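PDB 4ZAD: Fdc1 from Candida dubliniensis, which uses prenylated FMN and manganese to decarboxylate, probably reversibly, aromatic unsaturated acids such as ferulic, p-coumaric and cinnamic acid to their vinyl derivatives. Local coordinates for residues L148-T159 with I317-L325; W163-N174 with H197-W205. All blocks are in the same frame, centred on the assembly; numbering follows the deposited sequence.

Interaction 1: L148-T159 with I317-L325; sequences LHHGDGGKFIQT and IMPISNPGL. With 4LU (1-deoxy-5-O-phosphono-1-(3,3,4,5-tetramethyl-9,11-dioxo-2,3,8,9,10,11-hexahydro-7H-quinolino[1,8-fg]pteridin-12-ium-7-y l)-D-ribitol), chain E.
The imidazole of His-149 meets Asn-322 over one face and Pro-323 at its edge. Asn-322 OD1 sits above the ring, 2.9 Å from NE2, but the angle there is too poor for a hydrogen bond, and the amide is tilted 58° from the imidazole plane. The N-H of NE2 is directed instead at Pro-323 O, which it meets near the ring plane at 2.8 Å. At the other edge, ND1 donates to the syn lone pair of Asp-152 OD2 (2.6 Å), almost straight. The same oxygen takes the backbone N-H of His-149 from above the carboxylate plane. With both ring nitrogens donating, one to a carboxylate, the imidazole is probably positively charged, and its rotation is fixed from both ends. Asp-152 is brought back to His-149 by a type II beta turn.

Further along, Leu-148 slides antiparallel past Asn-322, its CB 3.3 Å from OD1. Asn-322 ND2 is held by Tyr-496 OH of the second subunit, so the dimer interface lies next to this contact.

The loop 148-159 then runs into a classic beta bulge at Ile-157 and Gln-158, within the Rift-related domain of this UbiD-family enzyme. Thr-159 OG1, set between its backbone N and carbonyl carbon (chi1 69°), accepts the backbone N-H of Ser-321, with OG1 2.7 Å from Ser-321 N. Ile-320 CD1 packs against the same hydroxyl, and Met-318, bent at its end, crosses Ile-157 with CE 4.1 Å from CG1.

These segments also form a wall for the prenylated flavin. Pro-323 CG lies 3.5 Å from cofactor methyl C12, and Ser-321 CB 3.7 Å from C7M, while Ser-321 OG turns to Glu-329. Pro-323 also neighbours Glu-289, the predicted proton donor.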
loop_
_atom_site.group_PDB
_atom_site.type_symbol
_atom_site.label_atom_id
_atom_site.label_comp_id
_atom_site.label_asym_id
_atom_site.label_seq_id
_atom_site.Cartn_x
_atom_site.Cartn_y
_atom_site.Cartn_z
ATOM N N LEU A 148 20.827 15.976 -10.594
ATOM C CA LEU A 148 19.544 15.789 -9.963
ATOM C C LEU A 148 19.631 14.906 -8.734
ATOM O O LEU A 148 18.965 15.188 -7.722
ATOM C CB LEU A 148 18.561 15.207 -10.978
ATOM C CG LEU A 148 18.160 16.192 -12.050
ATOM C CD1 LEU A 148 17.331 15.519 -13.138
ATOM C CD2 LEU A 148 17.385 17.356 -11.341
ATOM N N HIS A 149 20.441 13.852 -8.821
ATOM C CA HIS A 149 20.630 12.955 -7.705
ATOM C C HIS A 149 22.107 12.703 -7.422
ATOM O O HIS A 149 22.870 12.515 -8.344
ATOM C CB HIS A 149 20.006 11.584 -7.950
ATOM C CG HIS A 149 18.744 11.589 -8.738
ATOM N ND1 HIS A 149 18.714 11.796 -10.100
ATOM C CD2 HIS A 149 17.479 11.283 -8.376
ATOM C CE1 HIS A 149 17.473 11.679 -10.527
ATOM N NE2 HIS A 149 16.705 11.365 -9.501
ATOM N N HIS A 150 22.481 12.630 -6.142
ATOM C CA HIS A 150 23.777 12.071 -5.739
ATOM C C HIS A 150 23.952 10.741 -6.412
ATOM O O HIS A 150 23.074 9.875 -6.307
ATOM C CB HIS A 150 23.839 11.847 -4.220
ATOM C CG HIS A 150 25.213 11.517 -3.713
ATOM N ND1 HIS A 150 26.293 12.361 -3.889
ATOM C CD2 HIS A 150 25.677 10.446 -3.027
ATOM C CE1 HIS A 150 27.368 11.811 -3.351
ATOM N NE2 HIS A 150 27.021 10.648 -2.819
ATOM N N GLY A 151 25.082 10.584 -7.103
ATOM C CA GLY A 151 25.433 9.333 -7.784
ATOM C C GLY A 151 25.055 9.334 -9.266
ATOM O O GLY A 151 25.348 8.375 -9.996
ATOM N N ASP A 152 24.396 10.396 -9.713
ATOM C CA ASP A 152 24.056 10.498 -11.117
ATOM C C ASP A 152 25.398 10.594 -11.826
ATOM O O ASP A 152 26.286 11.275 -11.356
ATOM C CB ASP A 152 23.176 11.733 -11.411
ATOM C CG ASP A 152 21.683 11.499 -11.142
ATOM O OD1 ASP A 152 21.283 10.401 -10.705
ATOM O OD2 ASP A 152 20.893 12.459 -11.357
ATOM N N GLY A 153 25.552 9.914 -12.953
ATOM C CA GLY A 153 26.852 9.888 -13.638
ATOM C C GLY A 153 27.110 11.081 -14.534
ATOM O O GLY A 153 28.081 11.114 -15.250
ATOM N N GLY A 154 26.222 12.066 -14.502
ATOM C CA GLY A 154 26.386 13.295 -15.272
ATOM C C GLY A 154 25.286 14.276 -14.909
ATOM O O GLY A 154 24.435 14.019 -14.028
ATOM N N LYS A 155 25.284 15.404 -15.594
ATOM C CA LYS A 155 24.199 16.334 -15.455
ATOM C C LYS A 155 23.144 16.007 -16.531
ATOM O O LYS A 155 23.431 16.008 -17.735
ATOM C CB LYS A 155 24.715 17.748 -15.579
ATOM C CG LYS A 155 25.823 18.151 -14.562
ATOM C CD LYS A 155 26.488 19.486 -15.022
ATOM C CE LYS A 155 27.470 20.097 -14.036
ATOM N NZ LYS A 155 27.417 21.578 -14.206
ATOM N N PHE A 156 21.934 15.697 -16.091
ATOM C CA PHE A 156 20.879 15.268 -17.015
ATOM C C PHE A 156 20.043 16.424 -17.545
ATOM O O PHE A 156 19.072 16.878 -16.917
ATOM C CB PHE A 156 20.033 14.175 -16.397
ATOM C CG PHE A 156 20.618 12.796 -16.583
ATOM C CD1 PHE A 156 21.502 12.275 -15.662
ATOM C CD2 PHE A 156 20.276 12.016 -17.688
ATOM C CE1 PHE A 156 22.028 11.003 -15.839
ATOM C CE2 PHE A 156 20.806 10.757 -17.871
ATOM C CZ PHE A 156 21.667 10.250 -16.976
ATOM N N ILE A 157 20.442 16.895 -18.722
ATOM C CA ILE A 157 19.874 18.091 -19.319
ATOM C C ILE A 157 18.512 17.764 -19.899
ATOM O O ILE A 157 17.650 18.629 -19.993
ATOM C CB ILE A 157 20.824 18.665 -20.403
ATOM C CG1 ILE A 157 20.416 20.077 -20.810
ATOM C CG2 ILE A 157 20.925 17.737 -21.640
ATOM C CD1 ILE A 157 21.380 20.692 -21.789
ATOM N N GLN A 158 18.318 16.503 -20.257
ATOM C CA GLN A 158 17.112 16.058 -20.949
ATOM C C GLN A 158 16.356 15.113 -20.065
ATOM O O GLN A 158 16.667 13.925 -19.952
ATOM C CB GLN A 158 17.458 15.451 -22.304
ATOM C CG GLN A 158 16.524 14.418 -22.878
ATOM C CD GLN A 158 15.081 14.843 -22.984
ATOM O OE1 GLN A 158 14.681 15.894 -22.513
ATOM N NE2 GLN A 158 14.280 13.985 -23.592
ATOM N N THR A 159 15.364 15.682 -19.400
ATOM C CA THR A 159 14.461 14.917 -18.597
ATOM C C THR A 159 13.018 15.222 -18.971
ATOM O O THR A 159 12.143 14.512 -18.535
ATOM C CB THR A 159 14.707 15.146 -17.081
ATOM O OG1 THR A 159 14.318 16.481 -16.700
ATOM C CG2 THR A 159 16.165 14.936 -16.754
ATOM N N ILE A 317 12.655 28.727 -20.593
ATOM C CA ILE A 317 12.348 27.926 -19.408
ATOM C C ILE A 317 12.503 26.444 -19.745
ATOM O O ILE A 317 11.946 25.942 -20.716
ATOM C CB ILE A 317 10.930 28.207 -18.846
ATOM C CG1 ILE A 317 10.774 29.698 -18.516
ATOM C CG2 ILE A 317 10.680 27.386 -17.602
ATOM C CD1 ILE A 317 9.302 30.165 -18.524
ATOM N N MET A 318 13.273 25.737 -18.942
ATOM C CA MET A 318 13.335 24.341 -19.161
ATOM C C MET A 318 12.537 23.517 -18.170
ATOM O O MET A 318 12.806 23.555 -16.972
ATOM C CB MET A 318 14.751 23.828 -19.199
ATOM C CG MET A 318 14.667 22.405 -19.665
ATOM S SD MET A 318 16.086 21.823 -20.458
ATOM C CE MET A 318 17.090 21.561 -18.977
ATOM N N PRO A 319 11.591 22.711 -18.677
ATOM C CA PRO A 319 10.989 21.770 -17.775
ATOM C C PRO A 319 11.924 20.608 -17.503
ATOM O O PRO A 319 12.828 20.303 -18.297
ATOM C CB PRO A 319 9.756 21.327 -18.499
ATOM C CG PRO A 319 10.080 21.492 -19.932
ATOM C CD PRO A 319 11.062 22.582 -20.043
ATOM N N ILE A 320 11.682 19.976 -16.357
ATOM C CA ILE A 320 12.606 19.041 -15.735
ATOM C C ILE A 320 11.728 17.999 -15.025
ATOM O O ILE A 320 10.671 18.350 -14.519
ATOM C CB ILE A 320 13.552 19.894 -14.777
ATOM C CG1 ILE A 320 14.729 20.495 -15.584
ATOM C CG2 ILE A 320 14.018 19.178 -13.511
ATOM C CD1 ILE A 320 15.712 19.457 -16.259
ATOM N N SER A 321 12.139 16.727 -15.068
ATOM C CA SER A 321 11.626 15.669 -14.170
ATOM C C SER A 321 12.740 14.949 -13.394
ATOM O O SER A 321 13.760 14.543 -13.947
ATOM C CB SER A 321 10.803 14.628 -14.913
ATOM O OG SER A 321 10.445 13.559 -14.058
ATOM N N ASN A 322 12.507 14.760 -12.106
ATOM C CA ASN A 322 13.522 14.276 -11.199
ATOM C C ASN A 322 12.945 13.052 -10.553
ATOM O O ASN A 322 12.293 13.151 -9.520
ATOM C CB ASN A 322 13.853 15.357 -10.178
ATOM C CG ASN A 322 14.947 14.958 -9.227
ATOM O OD1 ASN A 322 15.780 14.091 -9.528
ATOM N ND2 ASN A 322 14.948 15.590 -8.045
ATOM N N PRO A 323 13.161 11.894 -11.180
ATOM C CA PRO A 323 12.462 10.689 -10.816
ATOM C C PRO A 323 12.967 10.085 -9.534
ATOM O O PRO A 323 14.145 10.191 -9.228
ATOM C CB PRO A 323 12.779 9.737 -11.986
ATOM C CG PRO A 323 13.235 10.577 -13.055
ATOM C CD PRO A 323 13.984 11.651 -12.368
ATOM N N GLY A 324 12.054 9.472 -8.803
ATOM C CA GLY A 324 12.392 8.709 -7.620
ATOM C C GLY A 324 11.173 7.976 -7.084
ATOM O O GLY A 324 10.442 7.291 -7.837
ATOM N N LEU A 325 10.952 8.123 -5.779
ATOM C CA LEU A 325 9.797 7.518 -5.144
ATOM C C LEU A 325 8.555 8.131 -5.697
ATOM O O LEU A 325 8.635 9.187 -6.298
ATOM C CB LEU A 325 9.827 7.694 -3.616
ATOM C CG LEU A 325 10.606 6.505 -3.058
ATOM C CD1 LEU A 325 12.088 6.938 -2.792
ATOM C CD2 LEU A 325 9.892 5.906 -1.870
HETATM C C9 4LU E . 9.174 9.075 -19.560
HETATM C C8 4LU E . 9.076 10.341 -18.968
HETATM C C7 4LU E . 10.197 10.945 -18.381
HETATM C C10 4LU E . 11.793 6.979 -21.096
HETATM C C6 4LU E . 11.468 10.166 -18.334
HETATM N N3 4LU E . 14.260 6.054 -21.812
HETATM C C2 4LU E . 13.179 5.642 -22.484
HETATM C C13 4LU E . 13.176 11.764 -18.745
HETATM C C5 4LU E . 12.687 10.738 -17.751
HETATM C C1 4LU E . 13.742 8.550 -18.387
HETATM O O2 4LU E . 13.358 4.862 -23.428
HETATM N N1 4LU E . 11.952 6.097 -22.128
HETATM C C4 4LU E . 14.163 6.907 -20.772
HETATM O O4 4LU E . 15.258 7.204 -20.237
HETATM C C4A 4LU E . 12.936 7.388 -20.375
HETATM N N5 4LU E . 12.677 8.089 -18.980
HETATM C C3 4LU E . 13.800 9.804 -17.791
HETATM C C12 4LU E . 12.488 11.417 -16.400
HETATM C C5A 4LU E . 11.495 8.808 -18.937
HETATM C C7M 4LU E . 10.148 12.315 -17.756
HETATM C C8M 4LU E . 7.737 11.026 -19.047
HETATM C C9A 4LU E . 10.385 8.378 -19.699
HETATM N N10 4LU E . 10.551 7.434 -20.773
HETATM C "C1'" 4LU E . 9.461 6.522 -21.151
HETATM C "C2'" 4LU E . 9.038 6.863 -22.579
HETATM O "O2'" 4LU E . 8.871 8.292 -22.680
HETATM C "C3'" 4LU E . 7.760 6.126 -23.003
HETATM O "O3'" 4LU E . 7.996 4.703 -23.009
HETATM C "C4'" 4LU E . 7.262 6.569 -24.395
HETATM O "O4'" 4LU E . 6.292 5.631 -24.872
HETATM C "C5'" 4LU E . 8.405 6.610 -25.424
HETATM O "O5'" 4LU E . 7.983 6.954 -26.728
HETATM P P 4LU E . 7.824 5.898 -27.904
HETATM O O2P 4LU E . 7.588 6.885 -29.047
HETATM O O3P 4LU E . 6.628 5.037 -27.447
HETATM O O1P 4LU E . 9.122 5.120 -27.958
#

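Interaction 2: W163-N174 with H197-W205; sequences WVLQTPDKSWTN and HVKQVSDAW. With MN (manganese (II) ion), chain C; 4LU (1-deoxy-5-O-phosphono-1-(3,3,4,5-tetramethyl-9,11-dioxo-2,3,8,9,10,11-hexahydro-7H-quinolino[1,8-fg]pteridin-12-ium-7-y l)-D-ribitol), chain E.
Thr-167 and Val-201 bring the two backbones closest, with CA atoms 5.5 Å apart, where helix 197-205 packs against one face of a beta hairpin. Strand 163-166 and the helix run in roughly the same direction, at 35°, with axes 8.2 Å apart. Leu-165 and Asn-174 form a hydrogen-bonded pair between the hairpin strands, and a type I turn begins the reversal at Thr-167.

Val-201 wedges into the hairpin. With CG1 anti to the backbone N, its methyls part: CG1 reaches the backbone of Gln-166 and Thr-167, and CG2 stands 3.8 Å from the centroid of the Trp-172 six-membered ring, over the face, in a CH-pi contact. The edge of that indole, led by CZ2, points into the face of His-197 in a T-shaped stack, planes at 89°. Toward the far end of the helix segment, Trp-205 NE1 donates to Gln-166 O (2.8 Å), in the plane of both the indole and the carbonyl. Pro-168 CG covers the face of the Trp-205 five-membered ring.

At its other end the contact becomes the metal and phosphate site. Asn-174 OD1 binds manganese at 2.1 Å and its ND2 donates to phosphate oxygen O2P of the cofactor (2.9 Å), so one amide grips both. O2P, two waters and Glu-240 complete the ligands found on the metal. His-197 N, at the N terminus of the helix, donates to O1P (2.8 Å), where the helix dipole would be expected to help hold the phosphate.

Strand 214-220 flanks strand 162-166 on the side away from 173-176, with Phe-216 against Leu-165 and Ile-214 and Pro-215 against Trp-205; Trp-163 stacks on Tyr-305 of strand 300-312, and Arg-278 hydrogen-bonds Ser-202 OG of the helix.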
loop_
_atom_site.group_PDB
_atom_site.type_symbol
_atom_site.label_atom_id
_atom_site.label_comp_id
_atom_site.label_asym_id
_atom_site.label_seq_id
_atom_site.Cartn_x
_atom_site.Cartn_y
_atom_site.Cartn_z
ATOM N N TRP A 163 12.421 14.128 -28.192
ATOM C CA TRP A 163 13.334 13.777 -29.280
ATOM C C TRP A 163 12.453 13.608 -30.462
ATOM O O TRP A 163 11.438 12.924 -30.363
ATOM C CB TRP A 163 14.065 12.447 -29.057
ATOM C CG TRP A 163 14.975 12.368 -27.884
ATOM C CD1 TRP A 163 14.719 11.778 -26.700
ATOM C CD2 TRP A 163 16.302 12.880 -27.801
ATOM N NE1 TRP A 163 15.796 11.904 -25.863
ATOM C CE2 TRP A 163 16.784 12.582 -26.524
ATOM C CE3 TRP A 163 17.111 13.600 -28.669
ATOM C CZ2 TRP A 163 18.051 12.939 -26.109
ATOM C CZ3 TRP A 163 18.361 13.975 -28.243
ATOM C CH2 TRP A 163 18.821 13.641 -26.980
ATOM N N VAL A 164 12.866 14.233 -31.567
ATOM C CA VAL A 164 12.210 14.119 -32.839
ATOM C C VAL A 164 13.155 13.358 -33.729
ATOM O O VAL A 164 14.249 13.860 -34.021
ATOM C CB VAL A 164 11.971 15.526 -33.431
ATOM C CG1 VAL A 164 11.272 15.448 -34.823
ATOM C CG2 VAL A 164 11.210 16.414 -32.427
ATOM N N LEU A 165 12.766 12.140 -34.117
ATOM C CA LEU A 165 13.522 11.316 -35.058
ATOM C C LEU A 165 12.554 10.893 -36.135
ATOM O O LEU A 165 11.392 10.631 -35.848
ATOM C CB LEU A 165 14.131 10.082 -34.364
ATOM C CG LEU A 165 15.582 10.111 -33.801
ATOM C CD1 LEU A 165 16.048 11.501 -33.372
ATOM C CD2 LEU A 165 15.766 9.175 -32.607
ATOM N N GLN A 166 13.039 10.848 -37.380
ATOM C CA GLN A 166 12.258 10.454 -38.561
ATOM C C GLN A 166 12.947 9.302 -39.297
ATOM O O GLN A 166 14.167 9.273 -39.394
ATOM C CB GLN A 166 12.160 11.653 -39.489
ATOM C CG GLN A 166 11.253 11.471 -40.715
ATOM C CD GLN A 166 11.230 12.718 -41.572
ATOM O OE1 GLN A 166 12.118 12.936 -42.420
ATOM N NE2 GLN A 166 10.226 13.555 -41.352
ATOM N N THR A 167 12.174 8.346 -39.793
ATOM C CA THR A 167 12.706 7.204 -40.562
ATOM C C THR A 167 13.315 7.680 -41.898
ATOM O O THR A 167 12.983 8.756 -42.379
ATOM C CB THR A 167 11.593 6.136 -40.834
ATOM O OG1 THR A 167 10.476 6.768 -41.451
ATOM C CG2 THR A 167 11.128 5.480 -39.561
ATOM N N PRO A 168 14.234 6.901 -42.493
ATOM C CA PRO A 168 14.875 7.400 -43.746
ATOM C C PRO A 168 13.885 7.696 -44.877
ATOM O O PRO A 168 13.992 8.732 -45.524
ATOM C CB PRO A 168 15.846 6.279 -44.135
ATOM C CG PRO A 168 15.974 5.380 -42.926
ATOM C CD PRO A 168 14.774 5.598 -42.050
ATOM N N ASP A 169 12.894 6.821 -45.055
ATOM C CA ASP A 169 11.843 7.016 -46.073
ATOM C C ASP A 169 10.796 8.078 -45.724
ATOM O O ASP A 169 9.843 8.252 -46.496
ATOM C CB ASP A 169 11.156 5.666 -46.456
ATOM C CG ASP A 169 10.269 5.041 -45.334
ATOM O OD1 ASP A 169 9.932 5.670 -44.294
ATOM O OD2 ASP A 169 9.878 3.862 -45.527
ATOM N N LYS A 170 10.934 8.739 -44.571
ATOM C CA LYS A 170 10.000 9.795 -44.125
ATOM C C LYS A 170 8.551 9.347 -43.769
ATOM O O LYS A 170 7.684 10.180 -43.611
ATOM C CB LYS A 170 9.930 10.947 -45.155
ATOM C CG LYS A 170 11.288 11.598 -45.538
ATOM C CD LYS A 170 11.139 12.811 -46.497
ATOM C CE LYS A 170 12.471 13.604 -46.694
ATOM N NZ LYS A 170 12.531 14.538 -47.933
ATOM N N SER A 171 8.294 8.059 -43.615
ATOM C CA SER A 171 6.936 7.584 -43.356
ATOM C C SER A 171 6.523 7.670 -41.869
ATOM O O SER A 171 5.347 7.531 -41.531
ATOM C CB SER A 171 6.771 6.144 -43.874
ATOM O OG SER A 171 7.502 5.233 -43.071
ATOM N N TRP A 172 7.469 7.920 -40.975
ATOM C CA TRP A 172 7.157 7.891 -39.547
ATOM C C TRP A 172 8.012 8.901 -38.816
ATOM O O TRP A 172 9.237 8.810 -38.859
ATOM C CB TRP A 172 7.406 6.478 -39.018
ATOM C CG TRP A 172 7.369 6.283 -37.526
ATOM C CD1 TRP A 172 6.791 7.089 -36.590
ATOM C CD2 TRP A 172 7.908 5.165 -36.815
ATOM N NE1 TRP A 172 6.950 6.544 -35.336
ATOM C CE2 TRP A 172 7.626 5.362 -35.452
ATOM C CE3 TRP A 172 8.595 4.018 -37.207
ATOM C CZ2 TRP A 172 8.003 4.459 -34.486
ATOM C CZ3 TRP A 172 8.950 3.122 -36.270
ATOM C CH2 TRP A 172 8.666 3.340 -34.906
ATOM N N THR A 173 7.372 9.877 -38.175
ATOM C CA THR A 173 8.104 10.867 -37.378
ATOM C C THR A 173 7.740 10.656 -35.947
ATOM O O THR A 173 6.583 10.887 -35.564
ATOM C CB THR A 173 7.747 12.310 -37.767
ATOM O OG1 THR A 173 8.172 12.552 -39.119
ATOM C CG2 THR A 173 8.429 13.318 -36.819
ATOM N N ASN A 174 8.700 10.191 -35.154
ATOM C CA ASN A 174 8.426 9.822 -33.775
ATOM C C ASN A 174 8.796 10.942 -32.809
ATOM O O ASN A 174 9.856 11.545 -32.939
ATOM C CB ASN A 174 9.169 8.542 -33.392
ATOM C CG ASN A 174 8.607 7.901 -32.141
ATOM O OD1 ASN A 174 7.648 7.123 -32.205
ATOM N ND2 ASN A 174 9.195 8.229 -30.989
ATOM N N HIS A 197 10.915 3.494 -29.368
ATOM C CA HIS A 197 10.939 4.046 -30.699
ATOM C C HIS A 197 12.209 4.810 -31.095
ATOM O O HIS A 197 12.607 4.752 -32.249
ATOM C CB HIS A 197 9.663 4.848 -30.966
ATOM C CG HIS A 197 8.455 3.975 -31.084
ATOM N ND1 HIS A 197 8.563 2.618 -31.281
ATOM C CD2 HIS A 197 7.136 4.255 -31.083
ATOM C CE1 HIS A 197 7.360 2.092 -31.371
ATOM N NE2 HIS A 197 6.475 3.067 -31.259
ATOM N N VAL A 198 12.863 5.494 -30.157
ATOM C CA VAL A 198 14.145 6.156 -30.495
ATOM C C VAL A 198 15.111 5.140 -31.093
ATOM O O VAL A 198 15.894 5.502 -31.963
ATOM C CB VAL A 198 14.824 6.886 -29.315
ATOM C CG1 VAL A 198 14.069 8.137 -28.944
ATOM C CG2 VAL A 198 14.922 6.004 -28.134
ATOM N N LYS A 199 15.032 3.880 -30.634
ATOM C CA LYS A 199 15.829 2.772 -31.190
ATOM C C LYS A 199 15.277 2.166 -32.474
ATOM O O LYS A 199 16.011 1.986 -33.394
ATOM C CB LYS A 199 15.984 1.644 -30.164
ATOM C CG LYS A 199 16.717 0.433 -30.688
ATOM C CD LYS A 199 17.762 -0.063 -29.724
ATOM C CE LYS A 199 18.692 -1.107 -30.401
ATOM N NZ LYS A 199 17.891 -2.097 -31.207
ATOM N N GLN A 200 13.993 1.818 -32.509
ATOM C CA GLN A 200 13.342 1.366 -33.743
ATOM C C GLN A 200 13.677 2.236 -34.944
ATOM O O GLN A 200 14.109 1.730 -35.993
ATOM C CB GLN A 200 11.818 1.250 -33.576
ATOM C CG GLN A 200 11.437 -0.037 -32.862
ATOM C CD GLN A 200 9.945 -0.303 -32.769
ATOM O OE1 GLN A 200 9.429 -0.510 -31.661
ATOM N NE2 GLN A 200 9.250 -0.313 -33.905
ATOM N N VAL A 201 13.518 3.546 -34.757
ATOM C CA VAL A 201 13.692 4.519 -35.834
ATOM C C VAL A 201 15.148 4.624 -36.222
ATOM O O VAL A 201 15.474 4.644 -37.392
ATOM C CB VAL A 201 13.138 5.897 -35.462
ATOM C CG1 VAL A 201 13.307 6.838 -36.617
ATOM C CG2 VAL A 201 11.668 5.798 -35.111
ATOM N N SER A 202 16.031 4.660 -35.241
ATOM C CA SER A 202 17.436 4.784 -35.542
ATOM C C SER A 202 17.984 3.452 -36.099
ATOM O O SER A 202 18.977 3.486 -36.857
ATOM C CB SER A 202 18.218 5.253 -34.313
ATOM O OG SER A 202 17.999 4.418 -33.180
ATOM N N ASP A 203 17.338 2.319 -35.732
ATOM C CA ASP A 203 17.681 0.980 -36.237
ATOM C C ASP A 203 17.541 0.990 -37.754
ATOM O O ASP A 203 18.194 0.217 -38.426
ATOM C CB ASP A 203 16.738 -0.136 -35.732
ATOM C CG ASP A 203 17.168 -0.786 -34.415
ATOM O OD1 ASP A 203 18.266 -0.546 -33.922
ATOM O OD2 ASP A 203 16.347 -1.560 -33.847
ATOM N N ALA A 204 16.641 1.836 -38.261
ATOM C CA ALA A 204 16.358 1.912 -39.686
ATOM C C ALA A 204 17.504 2.620 -40.390
ATOM O O ALA A 204 17.884 2.249 -41.516
ATOM C CB ALA A 204 15.038 2.625 -39.943
ATOM N N TRP A 205 18.061 3.631 -39.740
ATOM C CA TRP A 205 19.177 4.344 -40.309
ATOM C C TRP A 205 20.408 3.472 -40.316
ATOM O O TRP A 205 21.242 3.578 -41.204
ATOM C CB TRP A 205 19.434 5.629 -39.550
ATOM C CG TRP A 205 18.413 6.711 -39.861
ATOM C CD1 TRP A 205 17.172 6.834 -39.328
ATOM C CD2 TRP A 205 18.569 7.819 -40.761
ATOM N NE1 TRP A 205 16.544 7.950 -39.829
ATOM C CE2 TRP A 205 17.384 8.578 -40.699
ATOM C CE3 TRP A 205 19.598 8.243 -41.602
ATOM C CZ2 TRP A 205 17.187 9.712 -41.455
ATOM C CZ3 TRP A 205 19.413 9.374 -42.356
ATOM C CH2 TRP A 205 18.207 10.102 -42.286
HETATM MN MN MN C . 6.237 6.491 -30.748
HETATM C C9 4LU E . 9.174 9.075 -19.560
HETATM C C8 4LU E . 9.076 10.341 -18.968
HETATM C C7 4LU E . 10.197 10.945 -18.381
HETATM C C10 4LU E . 11.793 6.979 -21.096
HETATM C C6 4LU E . 11.468 10.166 -18.334
HETATM N N3 4LU E . 14.260 6.054 -21.812
HETATM C C2 4LU E . 13.179 5.642 -22.484
HETATM C C13 4LU E . 13.176 11.764 -18.745
HETATM C C5 4LU E . 12.687 10.738 -17.751
HETATM C C1 4LU E . 13.742 8.550 -18.387
HETATM O O2 4LU E . 13.358 4.862 -23.428
HETATM N N1 4LU E . 11.952 6.097 -22.128
HETATM C C4 4LU E . 14.163 6.907 -20.772
HETATM O O4 4LU E . 15.258 7.204 -20.237
HETATM C C4A 4LU E . 12.936 7.388 -20.375
HETATM N N5 4LU E . 12.677 8.089 -18.980
HETATM C C3 4LU E . 13.800 9.804 -17.791
HETATM C C12 4LU E . 12.488 11.417 -16.400
HETATM C C5A 4LU E . 11.495 8.808 -18.937
HETATM C C7M 4LU E . 10.148 12.315 -17.756
HETATM C C8M 4LU E . 7.737 11.026 -19.047
HETATM C C9A 4LU E . 10.385 8.378 -19.699
HETATM N N10 4LU E . 10.551 7.434 -20.773
HETATM C "C1'" 4LU E . 9.461 6.522 -21.151
HETATM C "C2'" 4LU E . 9.038 6.863 -22.579
HETATM O "O2'" 4LU E . 8.871 8.292 -22.680
HETATM C "C3'" 4LU E . 7.760 6.126 -23.003
HETATM O "O3'" 4LU E . 7.996 4.703 -23.009
HETATM C "C4'" 4LU E . 7.262 6.569 -24.395
HETATM O "O4'" 4LU E . 6.292 5.631 -24.872
HETATM C "C5'" 4LU E . 8.405 6.610 -25.424
HETATM O "O5'" 4LU E . 7.983 6.954 -26.728
HETATM P P 4LU E . 7.824 5.898 -27.904
HETATM O O2P 4LU E . 7.588 6.885 -29.047
HETATM O O3P 4LU E . 6.628 5.037 -27.447
HETATM O O1P 4LU E . 9.122 5.120 -27.958
HETATM O O HOH W 1 4.827 5.370 -29.325
HETATM O O HOH W 2 4.789 5.946 -32.498
#

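In the fold
From the N terminus, the chain first lays down strands 22-25, 49-52 and 69-71 of the mixed sheet, and only later passes strand 131-134 into the loop 148-159. Strands 162-166 and 173-176 follow at once, and after 22 intervening residues helix 197-205 packs on them, closing the short loop of interaction 2. Only after 157 residues does 317-325 return to 148-159, so interaction 1 encloses interaction 2 entirely. The outer contact ties the large antiparallel sheet region to strand 317-319 of the four-stranded mixed sheet; the inner one fastens a helix to a hairpin. Their centres are 25 Å apart, yet Gln-158 packs on Trp-163, and the cofactor spans both, methyl-bearing rings at one and phosphate at the other.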